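Local coordinates for protein serine--tRNA ligase (PDB 2DQ0) that probably attaches L-serine to tRNA(Ser), and also to tRNA(Sec), at the expense of ATP, as a homodimeric class II aminoacyl-tRNA synthetase, at residues V114-P125 with R339-D347. Sequence-based numbering, arbitrary orientation.
Sequences VPVGKDENDNVP and RVVNICTGD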
loop_
_atom_site.group_PDB
_atom_site.type_symbol
_atom_site.label_atom_id
_atom_site.label_comp_id
_atom_site.label_asym_id
_atom_site.label_seq_id
_atom_site.Cartn_x
_atom_site.Cartn_y
_atom_site.Cartn_z
ATOM N N VAL A 114 -6.715 -12.193 32.486
ATOM C CA VAL A 114 -5.372 -11.925 32.001
ATOM C C VAL A 114 -4.434 -11.902 33.171
ATOM O O VAL A 114 -4.648 -11.174 34.144
ATOM C CB VAL A 114 -5.249 -10.591 31.148
ATOM C CG1 VAL A 114 -6.551 -9.848 31.119
ATOM C CG2 VAL A 114 -4.115 -9.692 31.671
ATOM N N PRO A 115 -3.381 -12.731 33.098
ATOM C CA PRO A 115 -2.340 -12.876 34.120
ATOM C C PRO A 115 -1.551 -11.592 34.294
ATOM O O PRO A 115 -1.394 -10.839 33.337
ATOM C CB PRO A 115 -1.478 -14.004 33.570
ATOM C CG PRO A 115 -1.619 -13.837 32.075
ATOM C CD PRO A 115 -3.098 -13.591 31.934
ATOM N N VAL A 116 -1.060 -11.338 35.506
ATOM C CA VAL A 116 -0.279 -10.129 35.758
ATOM C C VAL A 116 1.196 -10.347 35.448
ATOM O O VAL A 116 1.754 -11.400 35.741
ATOM C CB VAL A 116 -0.425 -9.651 37.208
ATOM C CG1 VAL A 116 0.257 -8.280 37.374
ATOM C CG2 VAL A 116 -1.902 -9.561 37.564
ATOM N N GLY A 117 1.821 -9.341 34.844
ATOM C CA GLY A 117 3.219 -9.457 34.476
ATOM C C GLY A 117 3.857 -8.154 34.037
ATOM O O GLY A 117 3.185 -7.143 33.810
ATOM N N LYS A 118 5.177 -8.191 33.906
ATOM C CA LYS A 118 5.946 -7.027 33.529
ATOM C C LYS A 118 6.101 -6.935 32.012
ATOM O O LYS A 118 5.977 -5.851 31.437
ATOM C CB LYS A 118 7.322 -7.109 34.201
ATOM C CG LYS A 118 8.019 -5.769 34.432
ATOM C CD LYS A 118 9.429 -5.965 35.016
ATOM C CE LYS A 118 10.040 -4.646 35.508
ATOM N NZ LYS A 118 9.352 -4.106 36.725
ATOM N N ASP A 119 6.351 -8.077 31.370
ATOM C CA ASP A 119 6.567 -8.124 29.920
ATOM C C ASP A 119 6.365 -9.513 29.280
ATOM O O ASP A 119 5.781 -10.402 29.887
ATOM C CB ASP A 119 7.987 -7.614 29.616
ATOM C CG ASP A 119 9.014 -8.071 30.657
ATOM O OD1 ASP A 119 9.124 -9.300 30.889
ATOM O OD2 ASP A 119 9.707 -7.196 31.239
ATOM N N GLU A 120 6.868 -9.689 28.057
ATOM C CA GLU A 120 6.737 -10.952 27.318
ATOM C C GLU A 120 7.191 -12.205 28.079
ATOM O O GLU A 120 6.758 -13.316 27.783
ATOM C CB GLU A 120 7.467 -10.862 25.958
ATOM C CG GLU A 120 8.891 -10.307 26.011
ATOM C CD GLU A 120 8.932 -8.801 26.266
ATOM O OE1 GLU A 120 9.992 -8.273 26.673
ATOM O OE2 GLU A 120 7.896 -8.135 26.051
ATOM N N ASN A 121 8.050 -12.032 29.076
ATOM C CA ASN A 121 8.515 -13.179 29.845
ATOM C C ASN A 121 7.496 -13.645 30.867
ATOM O O ASN A 121 7.656 -14.710 31.460
ATOM C CB ASN A 121 9.837 -12.861 30.545
ATOM C CG ASN A 121 10.977 -12.694 29.566
ATOM O OD1 ASN A 121 11.392 -11.572 29.248
ATOM N ND2 ASN A 121 11.480 -13.816 29.060
ATOM N N ASP A 122 6.452 -12.846 31.075
ATOM C CA ASP A 122 5.406 -13.199 32.026
ATOM C C ASP A 122 4.154 -13.691 31.297
ATOM O O ASP A 122 3.135 -14.030 31.910
ATOM C CB ASP A 122 5.091 -12.000 32.935
ATOM C CG ASP A 122 6.155 -11.781 34.012
ATOM O OD1 ASP A 122 6.397 -10.611 34.389
ATOM O OD2 ASP A 122 6.744 -12.776 34.493
ATOM N N ASN A 123 4.229 -13.737 29.976
ATOM C CA ASN A 123 3.093 -14.228 29.226
ATOM C C ASN A 123 2.928 -15.683 29.632
ATOM O O ASN A 123 3.906 -16.369 29.920
ATOM C CB ASN A 123 3.344 -14.092 27.729
ATOM C CG ASN A 123 3.185 -12.670 27.255
ATOM O OD1 ASN A 123 2.860 -11.780 28.043
ATOM N ND2 ASN A 123 3.407 -12.443 25.963
ATOM N N VAL A 124 1.693 -16.160 29.652
ATOM C CA VAL A 124 1.451 -17.519 30.073
ATOM C C VAL A 124 1.012 -18.458 28.971
ATOM O O VAL A 124 0.013 -18.222 28.301
ATOM C CB VAL A 124 0.384 -17.546 31.199
ATOM C CG1 VAL A 124 0.040 -18.973 31.561
ATOM C CG2 VAL A 124 0.892 -16.795 32.424
ATOM N N PRO A 125 1.769 -19.548 28.764
ATOM C CA PRO A 125 1.447 -20.550 27.733
ATOM C C PRO A 125 0.237 -21.291 28.277
ATOM O O PRO A 125 0.205 -21.597 29.463
ATOM C CB PRO A 125 2.688 -21.443 27.703
ATOM C CG PRO A 125 3.781 -20.551 28.215
ATOM C CD PRO A 125 3.101 -19.793 29.339
ATOM N N ARG A 339 2.317 -23.018 20.280
ATOM C CA ARG A 339 1.834 -22.958 21.639
ATOM C C ARG A 339 1.047 -21.636 21.662
ATOM O O ARG A 339 1.462 -20.663 21.037
ATOM C CB ARG A 339 3.019 -22.927 22.623
ATOM C CG ARG A 339 3.807 -21.629 22.618
ATOM C CD ARG A 339 4.958 -21.609 23.599
ATOM N NE ARG A 339 5.385 -20.228 23.783
ATOM C CZ ARG A 339 6.064 -19.772 24.828
ATOM N NH1 ARG A 339 6.389 -18.486 24.899
ATOM N NH2 ARG A 339 6.416 -20.597 25.804
ATOM N N VAL A 340 -0.112 -21.591 22.308
ATOM C CA VAL A 340 -0.813 -20.318 22.331
ATOM C C VAL A 340 -0.627 -19.754 23.716
ATOM O O VAL A 340 -0.619 -20.477 24.709
ATOM C CB VAL A 340 -2.324 -20.418 21.930
ATOM C CG1 VAL A 340 -2.666 -21.822 21.500
ATOM C CG2 VAL A 340 -3.207 -19.892 23.037
ATOM N N VAL A 341 -0.471 -18.444 23.768
ATOM C CA VAL A 341 -0.189 -17.775 25.010
ATOM C C VAL A 341 -1.220 -16.741 25.437
ATOM O O VAL A 341 -1.859 -16.111 24.606
ATOM C CB VAL A 341 1.213 -17.115 24.883
ATOM C CG1 VAL A 341 1.424 -16.087 25.954
ATOM C CG2 VAL A 341 2.292 -18.183 24.951
ATOM N N ASN A 342 -1.401 -16.592 26.744
ATOM C CA ASN A 342 -2.293 -15.575 27.252
ATOM C C ASN A 342 -1.337 -14.452 27.618
ATOM O O ASN A 342 -0.469 -14.594 28.479
ATOM C CB ASN A 342 -3.042 -16.049 28.490
ATOM C CG ASN A 342 -4.055 -15.016 28.994
ATOM O OD1 ASN A 342 -4.171 -13.902 28.448
ATOM N ND2 ASN A 342 -4.789 -15.382 30.044
ATOM N N ILE A 343 -1.483 -13.333 26.938
ATOM C CA ILE A 343 -0.609 -12.216 27.168
ATOM C C ILE A 343 -0.930 -11.519 28.458
ATOM O O ILE A 343 -2.096 -11.284 28.765
ATOM C CB ILE A 343 -0.684 -11.280 25.971
ATOM C CG1 ILE A 343 -0.090 -12.032 24.774
ATOM C CG2 ILE A 343 0.027 -9.939 26.269
ATOM C CD1 ILE A 343 -0.260 -11.312 23.485
ATOM N N CYS A 344 0.124 -11.201 29.205
ATOM C CA CYS A 344 -0.001 -10.556 30.502
ATOM C C CYS A 344 -0.273 -9.057 30.436
ATOM O O CYS A 344 -0.160 -8.429 29.375
ATOM C CB CYS A 344 1.237 -10.859 31.379
ATOM S SG CYS A 344 2.842 -10.095 30.936
ATOM N N THR A 345 -0.647 -8.507 31.589
ATOM C CA THR A 345 -0.992 -7.103 31.716
ATOM C C THR A 345 0.041 -6.137 31.162
ATOM O O THR A 345 -0.322 -5.165 30.480
ATOM C CB THR A 345 -1.281 -6.732 33.194
ATOM O OG1 THR A 345 -0.221 -7.221 34.024
ATOM C CG2 THR A 345 -2.616 -7.330 33.659
ATOM N N GLY A 346 1.317 -6.409 31.446
ATOM C CA GLY A 346 2.393 -5.543 30.986
ATOM C C GLY A 346 2.757 -5.630 29.510
ATOM O O GLY A 346 3.350 -4.707 28.955
ATOM N N ASP A 347 2.398 -6.724 28.854
ATOM C CA ASP A 347 2.729 -6.878 27.446
ATOM C C ASP A 347 1.454 -6.836 26.628
ATOM O O ASP A 347 1.457 -7.185 25.449
ATOM C CB ASP A 347 3.437 -8.225 27.251
ATOM C CG ASP A 347 4.087 -8.362 25.891
ATOM O OD1 ASP A 347 4.720 -7.382 25.432
ATOM O OD2 ASP A 347 3.980 -9.460 25.296
#
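Pro115 lays its ring CD over the Asn342 amide, and its carbonyl O receives Thr345 N at 3.0 Å almost straight on (C=O...N angle 164°). Next, Gly117 N donates to Thr345 OG1 (3.1 Å, 160° at the hydrogen), a hydroxyl also bonded to the Lys20 carbonyl. The chain then loops round Cys344: its SG lies 3.6 Å from both Gly117 CA and Asp122 CB, while Asp122 OD1 ties the loop by taking Lys118 N on its anti lone pair. Asn123 uses both ends of its amide. With CG anti to the carbonyl carbon (chi1 -76°), OD1 accepts Cys344 N at 3.0 Å from above the carbonyl plane, and ND2 reaches Asp347 OD2 at 3.1 Å. With an alanine in its place, Cys344 N and the Asp347 carboxylate would probably lose these mates and the 343-347 turn be less firmly tied. Val124 N to Asn342 O (2.9 Å) and Asn342 N to Val124 O (2.7 Å) mark a hydrogen-bonded antiparallel pair; in the neighbouring non-hydrogen-bonded pair, Val341 CG2 makes apolar contact with Pro125 CA and CB. Strand 124-129 thus joins the class II catalytic sheet beside strand 338-342, the Ile343 side chain about 8 Å from the bound seryl-adenylate analogue.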